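Local coordinates for putative ATP-grasp superfamily protein (PDB 3DF7), which is of unknown function but belongs to the ATP-grasp superfamily and probably binds ATP and metal ions, at residues E211-V220 / V232-V242. Residues are numbered along the deposited sequence; the frame is centred on the assembly and turned at random.
Sequences EVVEEAVRAV and VDIVYSDQPYV
Val-212, Ala-216 and Ala-219 pack a helix face onto a beta hairpin, a helix-on-sheet contact in the ATP-grasp domain. The hairpin, strands 228-236 and 240-246, closes one side of the large antiparallel sheet, and the axis of 211-220 passes 8.4 Å from that of 240-242, the start of the edge strand, inclined by 29°. Val-212 uses both methyls: CG1 meets Ile-234 CD1 at 3.8 Å, while CG2 lies obliquely against the Tyr-236 ring and touches Pro-240. Farther along the helix, the Ala-216 methyl touches both Val-232 and Ile-234, Ala-219 CB meets Val-242 CG2 at 4.0 Å, and Val-220 CG1 comes within 3.7 Å of Val-232 CG2. Glu-215 bends at chi2 (-43°), its CG 3.6 Å from Pro-240 CB, and its carboxylate takes NE and NH2 of Arg-218 side-on, one to each oxygen. With an alanine in place of Glu-215, Pro-240 would probably lose the CG contact and Arg-218 one of its two carboxylate partners here, keeping Glu-214. Near the hairpin turn the seam becomes polar. Glu-211 reaches out, extended beyond CG, and Tyr-236 OH donates to the syn side of Glu-211 OE1 at 2.9 Å, 34° out of the carboxylate plane.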
loop_
_atom_site.group_PDB
_atom_site.type_symbol
_atom_site.label_atom_id
_atom_site.label_comp_id
_atom_site.label_asym_id
_atom_site.label_seq_id
_atom_site.Cartn_x
_atom_site.Cartn_y
_atom_site.Cartn_z
ATOM N N GLU A 211 12.589 -3.524 -16.379
ATOM C CA GLU A 211 11.874 -4.798 -16.439
ATOM C C GLU A 211 10.799 -4.909 -15.360
ATOM O O GLU A 211 9.674 -5.324 -15.627
ATOM C CB GLU A 211 12.856 -5.963 -16.297
ATOM C CG GLU A 211 13.635 -6.262 -17.564
ATOM C CD GLU A 211 14.673 -7.350 -17.370
ATOM O OE1 GLU A 211 14.417 -8.285 -16.582
ATOM O OE2 GLU A 211 15.738 -7.277 -18.019
ATOM N N VAL A 212 11.156 -4.535 -14.136
ATOM C CA VAL A 212 10.225 -4.601 -13.019
ATOM C C VAL A 212 9.037 -3.656 -13.224
ATOM O O VAL A 212 7.900 -3.996 -12.899
ATOM C CB VAL A 212 10.970 -4.296 -11.695
ATOM C CG1 VAL A 212 9.986 -4.040 -10.569
ATOM C CG2 VAL A 212 11.867 -5.482 -11.345
ATOM N N VAL A 213 9.297 -2.476 -13.773
ATOM C CA VAL A 213 8.226 -1.524 -14.038
ATOM C C VAL A 213 7.348 -2.079 -15.156
ATOM O O VAL A 213 6.124 -2.044 -15.067
ATOM C CB VAL A 213 8.783 -0.147 -14.473
ATOM C CG1 VAL A 213 7.647 0.753 -14.967
ATOM C CG2 VAL A 213 9.493 0.511 -13.300
ATOM N N GLU A 214 7.979 -2.615 -16.197
ATOM C CA GLU A 214 7.228 -3.165 -17.326
ATOM C C GLU A 214 6.263 -4.257 -16.879
ATOM O O GLU A 214 5.111 -4.296 -17.315
ATOM C CB GLU A 214 8.180 -3.733 -18.383
ATOM C CG GLU A 214 7.479 -4.130 -19.684
ATOM C CD GLU A 214 8.433 -4.686 -20.728
ATOM O OE1 GLU A 214 9.459 -4.033 -20.996
ATOM O OE2 GLU A 214 8.151 -5.767 -21.287
ATOM N N GLU A 215 6.730 -5.144 -16.007
ATOM C CA GLU A 215 5.876 -6.224 -15.528
ATOM C C GLU A 215 4.832 -5.750 -14.523
ATOM O O GLU A 215 3.748 -6.324 -14.442
ATOM C CB GLU A 215 6.725 -7.350 -14.932
ATOM C CG GLU A 215 7.643 -8.017 -15.956
ATOM C CD GLU A 215 6.951 -8.262 -17.287
ATOM O OE1 GLU A 215 5.875 -8.896 -17.292
ATOM O OE2 GLU A 215 7.480 -7.816 -18.329
ATOM N N ALA A 216 5.150 -4.711 -13.754
ATOM C CA ALA A 216 4.193 -4.179 -12.785
ATOM C C ALA A 216 3.024 -3.573 -13.558
ATOM O O ALA A 216 1.862 -3.762 -13.204
ATOM C CB ALA A 216 4.846 -3.110 -11.917
ATOM N N VAL A 217 3.347 -2.841 -14.617
ATOM C CA VAL A 217 2.329 -2.220 -15.450
ATOM C C VAL A 217 1.476 -3.305 -16.091
ATOM O O VAL A 217 0.252 -3.210 -16.108
ATOM C CB VAL A 217 2.961 -1.352 -16.563
ATOM C CG1 VAL A 217 1.888 -0.892 -17.545
ATOM C CG2 VAL A 217 3.656 -0.139 -15.944
ATOM N N ARG A 218 2.133 -4.341 -16.606
ATOM C CA ARG A 218 1.429 -5.442 -17.253
ATOM C C ARG A 218 0.425 -6.070 -16.284
ATOM O O ARG A 218 -0.677 -6.451 -16.679
ATOM C CB ARG A 218 2.428 -6.504 -17.728
ATOM C CG ARG A 218 1.857 -7.455 -18.785
ATOM C CD ARG A 218 2.833 -8.584 -19.121
ATOM N NE ARG A 218 4.175 -8.080 -19.414
ATOM C CZ ARG A 218 4.496 -7.327 -20.461
ATOM N NH1 ARG A 218 3.576 -6.973 -21.352
ATOM N NH2 ARG A 218 5.745 -6.920 -20.612
ATOM N N ALA A 219 0.811 -6.163 -15.016
ATOM C CA ALA A 219 -0.044 -6.737 -13.982
ATOM C C ALA A 219 -1.301 -5.916 -13.718
ATOM O O ALA A 219 -2.410 -6.456 -13.698
ATOM C CB ALA A 219 0.747 -6.901 -12.680
ATOM N N VAL A 220 -1.136 -4.612 -13.508
ATOM C CA VAL A 220 -2.289 -3.766 -13.218
ATOM C C VAL A 220 -3.241 -3.621 -14.395
ATOM O O VAL A 220 -4.437 -3.435 -14.208
ATOM C CB VAL A 220 -1.866 -2.356 -12.720
ATOM C CG1 VAL A 220 -1.096 -2.482 -11.399
ATOM C CG2 VAL A 220 -1.026 -1.653 -13.762
ATOM N N VAL A 232 2.599 -2.508 -6.401
ATOM C CA VAL A 232 2.759 -3.878 -6.886
ATOM C C VAL A 232 4.015 -4.493 -6.283
ATOM O O VAL A 232 5.111 -3.969 -6.477
ATOM C CB VAL A 232 2.892 -3.935 -8.425
ATOM C CG1 VAL A 232 3.024 -5.391 -8.886
ATOM C CG2 VAL A 232 1.686 -3.279 -9.076
ATOM N N ASP A 233 3.857 -5.594 -5.551
ATOM C CA ASP A 233 5.000 -6.267 -4.941
ATOM C C ASP A 233 5.602 -7.249 -5.938
ATOM O O ASP A 233 4.891 -8.055 -6.542
ATOM C CB ASP A 233 4.589 -7.018 -3.674
ATOM C CG ASP A 233 4.382 -6.099 -2.485
ATOM O OD1 ASP A 233 4.751 -4.906 -2.571
ATOM O OD2 ASP A 233 3.853 -6.578 -1.461
ATOM N N ILE A 234 6.917 -7.172 -6.094
ATOM C CA ILE A 234 7.637 -8.015 -7.030
ATOM C C ILE A 234 8.945 -8.550 -6.462
ATOM O O ILE A 234 9.586 -7.910 -5.631
ATOM C CB ILE A 234 7.964 -7.216 -8.323
ATOM C CG1 ILE A 234 6.710 -7.114 -9.195
ATOM C CG2 ILE A 234 9.102 -7.881 -9.098
ATOM C CD1 ILE A 234 6.860 -6.170 -10.356
ATOM N N VAL A 235 9.323 -9.745 -6.899
ATOM C CA VAL A 235 10.596 -10.328 -6.500
ATOM C C VAL A 235 11.330 -10.577 -7.810
ATOM O O VAL A 235 10.789 -11.205 -8.724
ATOM C CB VAL A 235 10.442 -11.670 -5.751
ATOM C CG1 VAL A 235 11.829 -12.245 -5.448
ATOM C CG2 VAL A 235 9.668 -11.460 -4.455
ATOM N N TYR A 236 12.547 -10.060 -7.918
ATOM C CA TYR A 236 13.322 -10.258 -9.130
ATOM C C TYR A 236 14.383 -11.325 -8.911
ATOM O O TYR A 236 15.357 -11.105 -8.185
ATOM C CB TYR A 236 14.008 -8.958 -9.567
ATOM C CG TYR A 236 14.645 -9.050 -10.937
ATOM C CD1 TYR A 236 13.973 -8.598 -12.072
ATOM C CD2 TYR A 236 15.908 -9.624 -11.105
ATOM C CE1 TYR A 236 14.539 -8.715 -13.339
ATOM C CE2 TYR A 236 16.482 -9.746 -12.368
ATOM C CZ TYR A 236 15.794 -9.290 -13.479
ATOM O OH TYR A 236 16.354 -9.407 -14.728
ATOM N N SER A 237 14.181 -12.482 -9.533
ATOM C CA SER A 237 15.140 -13.577 -9.445
ATOM C C SER A 237 15.962 -13.454 -10.719
ATOM O O SER A 237 17.006 -12.805 -10.727
ATOM C CB SER A 237 14.411 -14.921 -9.397
ATOM O OG SER A 237 13.476 -15.035 -10.456
ATOM N N ASP A 238 15.482 -14.069 -11.795
ATOM C CA ASP A 238 16.150 -13.974 -13.084
ATOM C C ASP A 238 15.228 -13.122 -13.954
ATOM O O ASP A 238 15.581 -12.728 -15.062
ATOM C CB ASP A 238 16.347 -15.362 -13.703
ATOM C CG ASP A 238 15.038 -16.046 -14.036
ATOM O OD1 ASP A 238 14.202 -16.211 -13.127
ATOM O OD2 ASP A 238 14.846 -16.426 -15.211
ATOM N N GLN A 239 14.040 -12.843 -13.422
ATOM C CA GLN A 239 13.032 -12.035 -14.104
ATOM C C GLN A 239 12.038 -11.550 -13.052
ATOM O O GLN A 239 12.047 -12.028 -11.915
ATOM C CB GLN A 239 12.283 -12.868 -15.156
ATOM C CG GLN A 239 11.392 -13.966 -14.569
ATOM C CD GLN A 239 10.535 -14.682 -15.617
ATOM O OE1 GLN A 239 9.701 -14.067 -16.290
ATOM N NE2 GLN A 239 10.732 -15.991 -15.746
ATOM N N PRO A 240 11.177 -10.586 -13.410
ATOM C CA PRO A 240 10.206 -10.103 -12.425
ATOM C C PRO A 240 9.069 -11.091 -12.194
ATOM O O PRO A 240 8.482 -11.604 -13.145
ATOM C CB PRO A 240 9.685 -8.805 -13.046
ATOM C CG PRO A 240 10.820 -8.358 -13.926
ATOM C CD PRO A 240 11.271 -9.657 -14.547
ATOM N N TYR A 241 8.780 -11.348 -10.921
ATOM C CA TYR A 241 7.683 -12.214 -10.509
ATOM C C TYR A 241 6.737 -11.325 -9.699
ATOM O O TYR A 241 7.158 -10.710 -8.713
ATOM C CB TYR A 241 8.178 -13.347 -9.606
ATOM C CG TYR A 241 8.702 -14.565 -10.327
ATOM C CD1 TYR A 241 7.923 -15.716 -10.441
ATOM C CD2 TYR A 241 9.980 -14.576 -10.881
ATOM C CE1 TYR A 241 8.408 -16.851 -11.085
ATOM C CE2 TYR A 241 10.472 -15.703 -11.531
ATOM C CZ TYR A 241 9.681 -16.837 -11.627
ATOM O OH TYR A 241 10.162 -17.955 -12.258
ATOM N N VAL A 242 5.481 -11.241 -10.124
ATOM C CA VAL A 242 4.488 -10.432 -9.423
ATOM C C VAL A 242 3.909 -11.250 -8.275
ATOM O O VAL A 242 3.334 -12.324 -8.480
ATOM C CB VAL A 242 3.354 -9.990 -10.372
ATOM C CG1 VAL A 242 2.256 -9.287 -9.595
ATOM C CG2 VAL A 242 3.912 -9.055 -11.434
#